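Local coordinates for dihydrodipicolinate synthase (Agrobacterium tumefaciens, PDB 3B4U), which probably condenses pyruvate with aspartate semialdehyde, a step on the route to lysine, at the mouth of a TIM barrel, at residues L149-V154 / W175-R180; L103-S108 / L137-P142; R196-G201 / A223-G228; A9-P14 / D39-F44; V235-E240 / G283-L288. All blocks are in the same frame, centred on the assembly; numbering follows the deposited sequence.

Contacts 1 to 4 lie in one (βα)8 barrel, contact 5 in helices that follow it. Along the chain the order is contact 4, 2, 1, 3 and 5, each closing before the next opens. Contacts 4 (9-14/39-44) and 2 (103-108/137-142) pair neighbouring strands of the same parallel sheet, their centres about 16 Å apart, and touch where L103 meets T42 inside the barrel. Contacts 1 and 3 join successive helices, W175 of contact 1 resting against residues of contact 3. N140 ties contact 1 to contact 2. Contact 5, about 28 Å centre to centre from contact 2, touches contact 3 at R196 and V235. Strand pairs thus build the wall, and helix pairs clothe it.

Contact 1 (L149-V154 / W175-R180); sequences LSVELV and WSHTER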
# COMPACT_ATOMS: atom_id res chain seq x y z
N LEU B 149 11.07 -4.06 10.18
CA LEU B 149 12.06 -3.06 10.57
C LEU B 149 13.03 -3.72 11.54
O LEU B 149 12.73 -3.93 12.71
CB LEU B 149 11.38 -1.84 11.19
CG LEU B 149 10.25 -1.20 10.38
CD1 LEU B 149 9.68 -0.00 11.13
CD2 LEU B 149 10.70 -0.84 8.98
N SER B 150 14.19 -4.08 11.04
CA SER B 150 15.16 -4.80 11.85
C SER B 150 15.68 -3.95 13.00
O SER B 150 15.64 -2.72 12.96
CB SER B 150 16.33 -5.26 10.99
OG SER B 150 17.12 -4.15 10.61
N VAL B 151 16.19 -4.62 14.03
CA VAL B 151 16.85 -3.92 15.12
C VAL B 151 17.97 -3.04 14.59
O VAL B 151 18.14 -1.90 15.01
CB VAL B 151 17.36 -4.93 16.19
CG1 VAL B 151 18.16 -4.21 17.26
CG2 VAL B 151 16.17 -5.71 16.79
N GLU B 152 18.72 -3.55 13.62
CA GLU B 152 19.82 -2.83 13.03
C GLU B 152 19.32 -1.55 12.32
O GLU B 152 19.91 -0.47 12.46
CB GLU B 152 20.56 -3.76 12.06
CG GLU B 152 21.31 -4.90 12.76
CD GLU B 152 20.48 -6.16 13.21
OE1 GLU B 152 19.26 -6.39 12.96
OE2 GLU B 152 21.14 -7.00 13.85
N LEU B 153 18.23 -1.67 11.57
CA LEU B 153 17.64 -0.50 10.91
C LEU B 153 17.19 0.52 11.93
O LEU B 153 17.43 1.71 11.77
CB LEU B 153 16.47 -0.94 10.02
CG LEU B 153 15.77 0.25 9.36
CD1 LEU B 153 16.68 1.06 8.42
CD2 LEU B 153 14.54 -0.25 8.61
N VAL B 154 16.50 0.07 12.98
CA VAL B 154 16.07 1.00 14.05
C VAL B 154 17.29 1.74 14.60
O VAL B 154 17.24 2.94 14.77
CB VAL B 154 15.30 0.27 15.14
CG1 VAL B 154 15.07 1.19 16.31
CG2 VAL B 154 13.96 -0.27 14.60
N TRP B 175 9.31 -12.09 20.18
CA TRP B 175 9.97 -11.63 21.38
C TRP B 175 11.46 -11.52 21.25
O TRP B 175 12.08 -10.61 21.82
CB TRP B 175 9.61 -12.51 22.59
CG TRP B 175 10.28 -12.04 23.83
CD1 TRP B 175 11.31 -12.66 24.51
CD2 TRP B 175 10.00 -10.85 24.55
NE1 TRP B 175 11.68 -11.92 25.58
CE2 TRP B 175 10.90 -10.79 25.64
CE3 TRP B 175 9.11 -9.80 24.37
CZ2 TRP B 175 10.90 -9.75 26.55
CZ3 TRP B 175 9.11 -8.77 25.27
CH2 TRP B 175 10.02 -8.73 26.32
N SER B 176 12.08 -12.41 20.49
CA SER B 176 13.54 -12.33 20.23
C SER B 176 13.90 -10.98 19.67
O SER B 176 14.99 -10.46 19.90
CB SER B 176 14.03 -13.46 19.30
OG SER B 176 13.71 -13.32 17.92
N HIS B 177 13.01 -10.46 18.83
CA HIS B 177 13.18 -9.13 18.25
C HIS B 177 12.89 -8.03 19.29
O HIS B 177 13.71 -7.15 19.53
CB HIS B 177 12.22 -9.01 17.07
CG HIS B 177 12.30 -7.70 16.36
ND1 HIS B 177 11.48 -6.62 16.63
CD2 HIS B 177 13.14 -7.32 15.38
CE1 HIS B 177 11.83 -5.63 15.82
NE2 HIS B 177 12.82 -6.03 15.05
N THR B 178 11.73 -8.12 19.93
CA THR B 178 11.33 -7.11 20.90
C THR B 178 12.36 -6.95 22.02
O THR B 178 12.65 -5.82 22.44
CB THR B 178 9.97 -7.46 21.51
OG1 THR B 178 9.08 -7.82 20.45
CG2 THR B 178 9.40 -6.32 22.30
N GLU B 179 12.87 -8.07 22.53
CA GLU B 179 13.82 -8.00 23.62
C GLU B 179 15.10 -7.24 23.22
O GLU B 179 15.67 -6.55 24.05
CB GLU B 179 14.09 -9.39 24.19
CG GLU B 179 15.01 -10.26 23.43
CD GLU B 179 15.36 -11.53 24.20
OE1 GLU B 179 15.32 -11.48 25.43
OE2 GLU B 179 15.66 -12.53 23.55
N ARG B 180 15.56 -7.42 21.98
CA ARG B 180 16.69 -6.67 21.42
C ARG B 180 16.36 -5.20 21.24
O ARG B 180 17.20 -4.35 21.49
CB ARG B 180 17.11 -7.24 20.07
CG ARG B 180 17.74 -8.59 20.20
CD ARG B 180 18.04 -9.19 18.86
NE ARG B 180 19.12 -8.46 18.21
CZ ARG B 180 19.09 -7.96 16.99
NH1 ARG B 180 18.03 -8.10 16.21
NH2 ARG B 180 20.15 -7.30 16.53
O HOH W 1 16.16 -7.64 13.67
O HOH W 2 18.50 -8.74 13.04
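L149 and V151, at the entry to helix 151-160, meet H177 and R180 of helix 175-185. The tight part centres on V151, which is buried beneath one face of the R180 guanidinium and beside the H177 ring. Its CG2 packs on H177 CD2 at 3.7 Å, approaching the ring obliquely, and the same valine also touches L181; a compact branched residue suits a place closed in from several directions. Next to it H177 NE2 donates to the carbonyl L149 O at 3.1 Å, a bent bond of 139° at the hydrogen, with L149 O at the edge of the imidazole and 18° out of the ring plane. Histidine suits the place because its CG, anti to the backbone N (chi1 -179°), carries the ring across to the other segment, and its second nitrogen, ND1, makes a weak bond to D170. S150 starts the helix as its N-cap: its OG accepts from L153 N at 2.9 Å and is also bonded to D115.

The solvent side is looser. The R180 guanidinium turns its edge to E152, whose chain is bent, and R180 NH2 meets E152 OE2 from above the carboxylate plane at 2.9 Å. Both side chains have a second deposited conformer, so this salt bridge is probably held only part of the time. Water 1 accepts from V151 N at 3.0 Å and, weakly, from R180 NH1, and donates weakly to E152 OE1, tying the charged pair to the backbone. With NE2 donating and ND1 set against D170, the H177 ring may tend toward the protonated form.

Contact 2 (L103-S108 / L137-P142); sequences LLAPPS and LVYNIP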
# COMPACT_ATOMS: atom_id res chain seq x y z
N LEU B 103 2.62 7.70 13.64
CA LEU B 103 2.88 6.27 13.56
C LEU B 103 3.12 5.99 12.10
O LEU B 103 2.17 5.94 11.32
CB LEU B 103 1.71 5.49 14.12
CG LEU B 103 1.85 3.97 14.00
CD1 LEU B 103 3.04 3.45 14.82
CD2 LEU B 103 0.56 3.27 14.41
N LEU B 104 4.38 5.86 11.73
CA LEU B 104 4.78 5.80 10.33
C LEU B 104 5.16 4.40 9.91
O LEU B 104 6.18 3.85 10.34
CB LEU B 104 5.95 6.75 10.09
CG LEU B 104 6.45 6.88 8.66
CD1 LEU B 104 5.38 7.42 7.70
CD2 LEU B 104 7.71 7.74 8.61
N ALA B 105 4.36 3.83 9.02
CA ALA B 105 4.69 2.56 8.42
C ALA B 105 5.73 2.76 7.33
O ALA B 105 5.74 3.78 6.66
CB ALA B 105 3.44 1.88 7.83
N PRO B 106 6.58 1.74 7.10
CA PRO B 106 7.37 1.74 5.87
C PRO B 106 6.41 1.57 4.67
O PRO B 106 5.29 1.13 4.83
CB PRO B 106 8.25 0.50 6.02
CG PRO B 106 7.37 -0.43 6.81
CD PRO B 106 6.67 0.45 7.82
N PRO B 107 6.89 1.92 3.48
CA PRO B 107 6.10 1.70 2.29
C PRO B 107 5.84 0.20 2.10
O PRO B 107 6.68 -0.63 2.44
CB PRO B 107 7.00 2.30 1.21
CG PRO B 107 8.41 2.12 1.74
CD PRO B 107 8.25 2.38 3.18
N SER B 108 4.67 -0.14 1.54
CA SER B 108 4.13 -1.50 1.60
C SER B 108 3.60 -2.00 0.26
O SER B 108 2.76 -2.91 0.24
CB SER B 108 3.06 -1.57 2.71
OG SER B 108 1.93 -0.76 2.46
N LEU B 137 7.15 7.55 15.37
CA LEU B 137 7.18 6.17 15.84
C LEU B 137 7.16 5.28 14.61
O LEU B 137 6.19 5.29 13.84
CB LEU B 137 5.94 5.87 16.68
CG LEU B 137 5.73 6.82 17.85
CD1 LEU B 137 4.34 6.58 18.47
CD2 LEU B 137 6.84 6.69 18.89
N VAL B 138 8.21 4.52 14.34
CA VAL B 138 8.22 3.67 13.15
C VAL B 138 7.47 2.38 13.44
O VAL B 138 7.57 1.80 14.52
CB VAL B 138 9.66 3.45 12.62
CG1 VAL B 138 10.23 4.78 12.16
CG2 VAL B 138 10.55 2.76 13.62
N TYR B 139 6.70 1.94 12.45
CA TYR B 139 5.69 0.88 12.67
C TYR B 139 6.14 -0.44 12.08
O TYR B 139 6.24 -0.59 10.87
CB TYR B 139 4.37 1.35 12.04
CG TYR B 139 3.12 0.60 12.39
CD1 TYR B 139 3.03 -0.34 13.42
CD2 TYR B 139 1.96 0.87 11.67
CE1 TYR B 139 1.81 -0.96 13.71
CE2 TYR B 139 0.74 0.29 11.98
CZ TYR B 139 0.68 -0.62 13.01
OH TYR B 139 -0.52 -1.23 13.27
N ASN B 140 6.45 -1.38 12.97
CA ASN B 140 6.90 -2.71 12.59
C ASN B 140 5.74 -3.70 12.70
O ASN B 140 5.45 -4.22 13.77
CB ASN B 140 8.05 -3.15 13.51
CG ASN B 140 8.66 -4.45 13.07
OD1 ASN B 140 8.94 -4.63 11.91
ND2 ASN B 140 8.90 -5.36 14.02
N ILE B 141 5.09 -3.94 11.58
CA ILE B 141 3.93 -4.84 11.53
C ILE B 141 4.04 -5.73 10.29
O ILE B 141 3.22 -5.68 9.36
CB ILE B 141 2.60 -4.07 11.68
CG1 ILE B 141 1.44 -5.07 11.83
CG2 ILE B 141 2.38 -3.03 10.58
CD1 ILE B 141 0.15 -4.43 12.26
N PRO B 142 5.06 -6.59 10.27
CA PRO B 142 5.33 -7.36 9.06
C PRO B 142 4.21 -8.31 8.64
O PRO B 142 4.11 -8.64 7.47
CB PRO B 142 6.63 -8.11 9.41
CG PRO B 142 6.70 -8.08 10.88
CD PRO B 142 6.09 -6.80 11.30
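Two adjacent strands of the TIM barrel, 101-104 and 136-140, run parallel as the outer members of a β-α-β unit whose crossover helix is 115-129; L103 pairs with L137, and L104 with V138. The ladder alternates across the strands: L104 N donates to L137 O at 2.8 Å, and Y139 N to L104 O at 2.9 Å. L104 and V138 share the sheet face turned to helix 115-129, where both touch F122, and branched apolar side chains fit that layer. L103, on the other face, turns into the barrel and packs against Y139. Its extended chi1 (176°) lays the two methyls along the tyrosine: CD1 touches Y139 CB at 3.7 Å.

The Y139 hydroxyl bonds T46 OG1, and Y109 of the second subunit packs on Y139. This grouping of two tyrosines and a threonine is consistent with the proton relay of dihydrodipicolinate synthases, and K169, beside Y139, is probably the lysine that forms the Schiff base with pyruvate in this family. I141 CG2 sits over the centre of one ring face, while over the opposite face L103 CD2 makes a CH-π contact 3.9 Å from the Y139 ring centroid, 15° off the normal.

Contact 3 (R196-G201 / A223-G228); sequences RDLARG and AMAVDG
The helical turn that presses L198 and A199 against M224, A225 and G228 is closed by a 2.9 Å bond from G201 N to D197 O. No hydrogen bond crosses the contact itself, which is apolar and close.

L198 does most of the reaching. Its side chain points toward the other helix, and CD2 lands on M224 CB at 3.8 Å and on A225 CB at 4.0 Å. The leucine crosses the methionine at about a right angle and meets its CB, while the longer methionine chain, bent near the sulfur (chi3 80°), continues toward I234. Leucine gives two methyls to spread over two neighbouring residues. A199 is small enough to let the backbones approach: its CA lies 4.3 Å from G228 CA, and its CB rests on G228 C at 3.7 Å. Glycine suits position 228, because the chain leaves the helix there with positive phi (67°); the turn is tied back by a weak bond from G228 N to M224 O and by a backbone bond between A223 and K229.

On the far side of the turn, R200 NH2 forms a salt bridge with D197 OD1 at 3.1 Å. The oxygen lies in the guanidinium plane but is approached from above the carboxylate plane. R200 also makes a cation-π contact with W175 of the preceding helix.

Helices 195-203 and 218-225 stand next to each other in the outer layer of the barrel. Beneath them L198 and A225 both touch A209 of strand 208-211, and M224 and R196 reach on to helix 232-240.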
# COMPACT_ATOMS: atom_id res chain seq x y z
N ARG B 196 0.55 -10.83 24.75
CA ARG B 196 1.25 -11.76 25.63
C ARG B 196 2.56 -11.24 26.16
O ARG B 196 3.00 -11.64 27.25
CB ARG B 196 1.43 -13.12 24.98
CG ARG B 196 2.37 -13.10 23.88
CD ARG B 196 2.59 -14.49 23.25
NE ARG B 196 3.24 -14.27 21.97
CZ ARG B 196 3.78 -15.17 21.15
NH1 ARG B 196 3.82 -16.44 21.48
NH2 ARG B 196 4.31 -14.76 20.01
N ASP B 197 3.23 -10.35 25.41
CA ASP B 197 4.51 -9.79 25.88
C ASP B 197 4.47 -8.34 26.28
O ASP B 197 5.50 -7.78 26.61
CB ASP B 197 5.58 -10.03 24.85
CG ASP B 197 5.99 -11.51 24.81
OD1 ASP B 197 5.99 -12.22 25.84
OD2 ASP B 197 6.37 -11.94 23.76
N LEU B 198 3.28 -7.74 26.32
CA LEU B 198 3.15 -6.33 26.65
C LEU B 198 3.60 -6.01 28.07
O LEU B 198 4.48 -5.20 28.28
CB LEU B 198 1.72 -5.87 26.40
CG LEU B 198 1.38 -4.44 26.83
CD1 LEU B 198 2.31 -3.43 26.18
CD2 LEU B 198 -0.09 -4.20 26.49
N ALA B 199 3.01 -6.68 29.06
CA ALA B 199 3.38 -6.38 30.45
C ALA B 199 4.83 -6.77 30.71
O ALA B 199 5.57 -6.04 31.35
CB ALA B 199 2.40 -7.05 31.44
N ARG B 200 5.24 -7.93 30.19
CA ARG B 200 6.63 -8.39 30.29
C ARG B 200 7.60 -7.36 29.75
O ARG B 200 8.62 -7.04 30.36
CB ARG B 200 6.76 -9.67 29.45
CG ARG B 200 8.08 -10.37 29.50
CD ARG B 200 8.08 -11.45 28.44
NE ARG B 200 9.24 -12.32 28.51
CZ ARG B 200 9.47 -13.30 27.64
NH1 ARG B 200 10.53 -14.10 27.79
NH2 ARG B 200 8.65 -13.50 26.63
N GLY B 201 7.26 -6.76 28.62
CA GLY B 201 8.09 -5.76 28.01
C GLY B 201 8.09 -4.44 28.74
O GLY B 201 9.13 -3.80 28.88
N ALA B 223 -3.58 -1.50 32.64
CA ALA B 223 -2.84 -2.18 33.71
C ALA B 223 -1.62 -2.88 33.14
O ALA B 223 -0.60 -2.99 33.81
CB ALA B 223 -3.75 -3.13 34.43
N MET B 224 -1.72 -3.37 31.91
CA MET B 224 -0.62 -4.03 31.24
C MET B 224 0.39 -3.02 30.66
O MET B 224 1.59 -3.09 30.92
CB MET B 224 -1.15 -4.90 30.10
CG MET B 224 -2.15 -5.96 30.51
SD MET B 224 -3.15 -6.72 29.07
CE MET B 224 -1.85 -7.89 28.49
N ALA B 225 -0.11 -2.06 29.89
CA ALA B 225 0.70 -1.15 29.08
C ALA B 225 1.39 -0.10 29.92
O ALA B 225 2.47 0.35 29.56
CB ALA B 225 -0.19 -0.46 28.02
N VAL B 226 0.74 0.33 31.02
CA VAL B 226 1.27 1.39 31.87
C VAL B 226 1.83 0.79 33.14
O VAL B 226 2.96 1.11 33.53
CB VAL B 226 0.20 2.47 32.14
CG1 VAL B 226 0.73 3.54 33.13
CG2 VAL B 226 -0.22 3.10 30.83
N ASP B 227 1.06 -0.07 33.80
CA ASP B 227 1.43 -0.58 35.13
C ASP B 227 2.27 -1.85 35.08
O ASP B 227 2.77 -2.28 36.11
CB ASP B 227 0.20 -0.78 36.00
CG ASP B 227 -0.61 0.47 36.20
OD1 ASP B 227 -0.08 1.59 36.04
OD2 ASP B 227 -1.80 0.31 36.53
N GLY B 228 2.43 -2.46 33.91
CA GLY B 228 3.26 -3.64 33.77
C GLY B 228 2.73 -4.87 34.47
O GLY B 228 3.50 -5.70 34.94

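Contact 4 (A9-P14 / D39-F44); sequences AALTTP and DSVTLF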
# COMPACT_ATOMS: atom_id res chain seq x y z
N ALA B 9 -5.27 4.24 22.36
CA ALA B 9 -6.20 3.39 21.64
C ALA B 9 -5.84 3.38 20.18
O ALA B 9 -5.64 4.45 19.59
CB ALA B 9 -7.62 3.87 21.81
N ALA B 10 -5.78 2.21 19.56
CA ALA B 10 -5.67 2.09 18.11
C ALA B 10 -7.11 2.28 17.63
O ALA B 10 -7.86 1.33 17.42
CB ALA B 10 -5.11 0.70 17.71
N LEU B 11 -7.54 3.54 17.51
CA LEU B 11 -8.96 3.86 17.52
C LEU B 11 -9.66 3.29 16.30
O LEU B 11 -9.24 3.49 15.17
CB LEU B 11 -9.15 5.38 17.55
CG LEU B 11 -10.49 5.83 18.09
CD1 LEU B 11 -10.55 5.70 19.61
CD2 LEU B 11 -10.81 7.25 17.63
N THR B 12 -10.79 2.65 16.53
CA THR B 12 -11.66 2.21 15.45
C THR B 12 -12.36 3.41 14.80
O THR B 12 -12.65 4.42 15.45
CB THR B 12 -12.68 1.19 16.00
OG1 THR B 12 -13.23 1.67 17.24
CG2 THR B 12 -12.02 -0.15 16.27
N THR B 13 -12.65 3.25 13.51
CA THR B 13 -13.28 4.28 12.70
C THR B 13 -14.69 3.82 12.39
O THR B 13 -14.85 2.79 11.74
CB THR B 13 -12.51 4.51 11.40
OG1 THR B 13 -11.15 4.89 11.70
CG2 THR B 13 -13.15 5.61 10.57
N PRO B 14 -15.72 4.56 12.83
CA PRO B 14 -17.10 4.17 12.57
C PRO B 14 -17.59 4.71 11.25
O PRO B 14 -17.34 5.87 10.93
CB PRO B 14 -17.87 4.80 13.74
CG PRO B 14 -17.11 6.06 14.06
CD PRO B 14 -15.65 5.77 13.67
N ASP B 39 -4.03 7.48 27.43
CA ASP B 39 -3.27 8.72 27.40
C ASP B 39 -3.41 9.48 26.09
O ASP B 39 -3.25 10.69 26.03
CB ASP B 39 -1.79 8.41 27.70
CG ASP B 39 -1.64 7.73 29.04
OD1 ASP B 39 -1.97 8.38 30.06
OD2 ASP B 39 -1.23 6.56 29.14
N SER B 40 -3.69 8.76 25.02
CA SER B 40 -3.89 9.33 23.69
C SER B 40 -4.75 8.40 22.88
O SER B 40 -5.05 7.29 23.29
CB SER B 40 -2.53 9.56 23.00
OG SER B 40 -1.90 8.33 22.70
N VAL B 41 -5.12 8.87 21.69
CA VAL B 41 -5.74 8.03 20.69
C VAL B 41 -4.96 8.12 19.41
O VAL B 41 -4.51 9.19 19.00
CB VAL B 41 -7.25 8.43 20.49
CG1 VAL B 41 -8.08 8.15 21.75
CG2 VAL B 41 -7.43 9.89 20.03
N THR B 42 -4.82 6.97 18.76
CA THR B 42 -4.13 6.87 17.48
C THR B 42 -5.21 6.73 16.41
O THR B 42 -5.99 5.79 16.41
CB THR B 42 -3.18 5.68 17.43
OG1 THR B 42 -2.14 5.89 18.38
CG2 THR B 42 -2.56 5.53 16.07
N LEU B 43 -5.26 7.71 15.52
CA LEU B 43 -6.20 7.72 14.41
C LEU B 43 -5.56 7.17 13.17
O LEU B 43 -4.37 7.41 12.93
CB LEU B 43 -6.63 9.17 14.12
CG LEU B 43 -7.15 9.96 15.31
CD1 LEU B 43 -7.66 11.32 14.82
CD2 LEU B 43 -8.18 9.20 16.14
N PHE B 44 -6.31 6.44 12.35
CA PHE B 44 -5.85 6.02 11.04
C PHE B 44 -4.74 4.99 11.14
O PHE B 44 -3.91 4.89 10.23
CB PHE B 44 -5.41 7.21 10.12
CG PHE B 44 -6.18 8.49 10.32
CD1 PHE B 44 -7.55 8.54 10.18
CD2 PHE B 44 -5.50 9.67 10.60
CE1 PHE B 44 -8.22 9.72 10.37
CE2 PHE B 44 -6.21 10.86 10.76
CZ PHE B 44 -7.54 10.86 10.65
O HOH W 3 -8.99 5.73 13.32
O HOH W 4 -6.44 3.84 14.55
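L11 forms the apolar centre with L43 and V41. L11 and L43 lie side by side and point the same way, with L11 CD2 against L43 CD2 at 3.6 Å, while the other branch, L11 CD1, comes to V41 CG1 at 4.1 Å. With chi1 at -158° the L11 branch leans across to the neighbouring strand, where a leucine can offer one methyl to each of two partners. A9 CB joins from the same face at V41 CG1. Alanine is narrow enough to sit beside a branched valine without crowding it.

Next outward come the backbones. They pair in parallel, A9 with V41 and A10 with T42: A9 N donates to S40 O at 3.2 Å, T42 N to A9 O at 2.8 Å, and L11 N to T42 O at 2.9 Å, the last lying in the carbonyl plane. A10 is the centre of an inverse gamma turn, and the CA-CA spacing grows from 4.8 Å at A9 and V41 to 5.7 Å at L11 and L43.

The polar edge lies beyond. Water 4 donates to L11 O and to T42 O, and water 3 bridges L11 O, T13 OG1 and F44 N, linking the diverging backbones. T42 OG1 and S40 OG both bond S8 OG.

Strands 6-10 and 40-43 flank helix 23-35 in a β-α-β unit. L11 packs on H29 of that helix, and L11 and L43 meet F65 of helix 57-67, while strand 75-79 continues the sheet past V41.

Contact 5 (V235-E240 / G283-L288); sequences VDLVVE and GAFDAL
The F285 ring turns an edge to L237: L237 CD2 approaches F285 CD1 at 4.2 Å, close to the ring plane. D286 OD1 also sits at the ring's edge and accepts from H256. The F289 ring meets that of F285 with planes about 30° apart, and L253 and T257 of helix 246-258 pack against F285 too. A large flat residue suits this junction because several elements converge on it.

L237 carries the other helix's share. Its branch leads over helix 275-289, where L237 CD1 rests on F285 CA at 4.0 Å. In the reverse direction L288 CD1 is wedged against the backbone, 3.5 Å from L237 N, and touches L237 CB at 3.9 Å. L288 crosses the D236 side chain at about a right angle, its methyls meeting D236 CB, the aliphatic part of an otherwise exposed acid. E240 does likewise, packing its CB on A284 CB at 4.1 Å; the small alanine lets the two CB atoms pack directly.

The segments run nearly antiparallel, at 164°, with axes 9.9 Å apart at closest. Such an antiparallel pair is part of the C-terminal helical domain that follows the barrel in dihydrodipicolinate synthases.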
# COMPACT_ATOMS: atom_id res chain seq x y z
N VAL B 235 -4.76 -12.11 27.01
CA VAL B 235 -4.00 -13.03 26.15
C VAL B 235 -4.94 -14.08 25.57
O VAL B 235 -4.94 -14.35 24.37
CB VAL B 235 -2.84 -13.66 26.93
CG1 VAL B 235 -2.13 -14.74 26.08
CG2 VAL B 235 -1.88 -12.58 27.40
N ASP B 236 -5.76 -14.66 26.43
CA ASP B 236 -6.71 -15.67 25.99
C ASP B 236 -7.73 -15.12 24.99
O ASP B 236 -8.03 -15.76 24.01
CB ASP B 236 -7.48 -16.26 27.18
CG ASP B 236 -6.66 -17.21 28.03
OD1 ASP B 236 -5.52 -17.59 27.70
OD2 ASP B 236 -7.24 -17.61 29.07
N LEU B 237 -8.23 -13.91 25.24
CA LEU B 237 -9.18 -13.33 24.32
C LEU B 237 -8.58 -13.20 22.94
O LEU B 237 -9.22 -13.53 21.94
CB LEU B 237 -9.65 -11.97 24.82
CG LEU B 237 -10.65 -11.26 23.90
CD1 LEU B 237 -11.95 -12.09 23.82
CD2 LEU B 237 -10.90 -9.87 24.38
N VAL B 238 -7.36 -12.69 22.87
CA VAL B 238 -6.72 -12.48 21.58
C VAL B 238 -6.55 -13.81 20.84
O VAL B 238 -6.79 -13.90 19.63
CB VAL B 238 -5.41 -11.72 21.74
CG1 VAL B 238 -4.60 -11.70 20.43
CG2 VAL B 238 -5.71 -10.30 22.26
N VAL B 239 -6.23 -14.90 21.54
CA VAL B 239 -6.15 -16.20 20.88
C VAL B 239 -7.51 -16.65 20.40
O VAL B 239 -7.66 -17.15 19.29
CB VAL B 239 -5.55 -17.31 21.81
CG1 VAL B 239 -5.60 -18.67 21.11
CG2 VAL B 239 -4.16 -16.95 22.14
N GLU B 240 -8.51 -16.56 21.25
CA GLU B 240 -9.87 -17.00 20.88
C GLU B 240 -10.37 -16.27 19.65
O GLU B 240 -11.10 -16.83 18.83
CB GLU B 240 -10.84 -16.78 22.04
CG GLU B 240 -10.56 -17.62 23.24
CD GLU B 240 -10.95 -19.08 23.11
OE1 GLU B 240 -11.83 -19.40 22.29
OE2 GLU B 240 -10.40 -19.91 23.88
N GLY B 283 -19.49 -14.46 22.85
CA GLY B 283 -19.44 -15.53 23.83
C GLY B 283 -18.04 -15.71 24.40
O GLY B 283 -17.88 -15.92 25.61
N ALA B 284 -17.03 -15.64 23.54
CA ALA B 284 -15.64 -15.74 23.98
C ALA B 284 -15.30 -14.59 24.95
O ALA B 284 -14.64 -14.80 25.98
CB ALA B 284 -14.73 -15.71 22.83
N PHE B 285 -15.73 -13.38 24.60
CA PHE B 285 -15.55 -12.24 25.47
C PHE B 285 -16.26 -12.44 26.80
O PHE B 285 -15.68 -12.22 27.86
CB PHE B 285 -16.01 -10.96 24.75
CG PHE B 285 -15.96 -9.75 25.61
CD1 PHE B 285 -14.82 -8.94 25.66
CD2 PHE B 285 -17.03 -9.40 26.38
CE1 PHE B 285 -14.80 -7.83 26.47
CE2 PHE B 285 -17.01 -8.30 27.20
CZ PHE B 285 -15.88 -7.51 27.25
N ASP B 286 -17.53 -12.82 26.75
CA ASP B 286 -18.32 -12.94 27.95
C ASP B 286 -17.74 -13.99 28.91
O ASP B 286 -17.76 -13.80 30.12
CB ASP B 286 -19.76 -13.33 27.63
CG ASP B 286 -20.55 -12.20 27.02
OD1 ASP B 286 -20.10 -11.03 27.01
OD2 ASP B 286 -21.69 -12.50 26.59
N ALA B 287 -17.20 -15.07 28.36
CA ALA B 287 -16.63 -16.15 29.19
C ALA B 287 -15.43 -15.67 29.98
O ALA B 287 -15.12 -16.21 31.04
CB ALA B 287 -16.24 -17.31 28.34
N LEU B 288 -14.72 -14.67 29.45
CA LEU B 288 -13.53 -14.12 30.09
C LEU B 288 -13.79 -12.90 30.96
O LEU B 288 -13.12 -12.74 31.98
CB LEU B 288 -12.49 -13.80 29.01
CG LEU B 288 -11.83 -15.04 28.40
CD1 LEU B 288 -11.17 -14.71 27.06
CD2 LEU B 288 -10.83 -15.67 29.37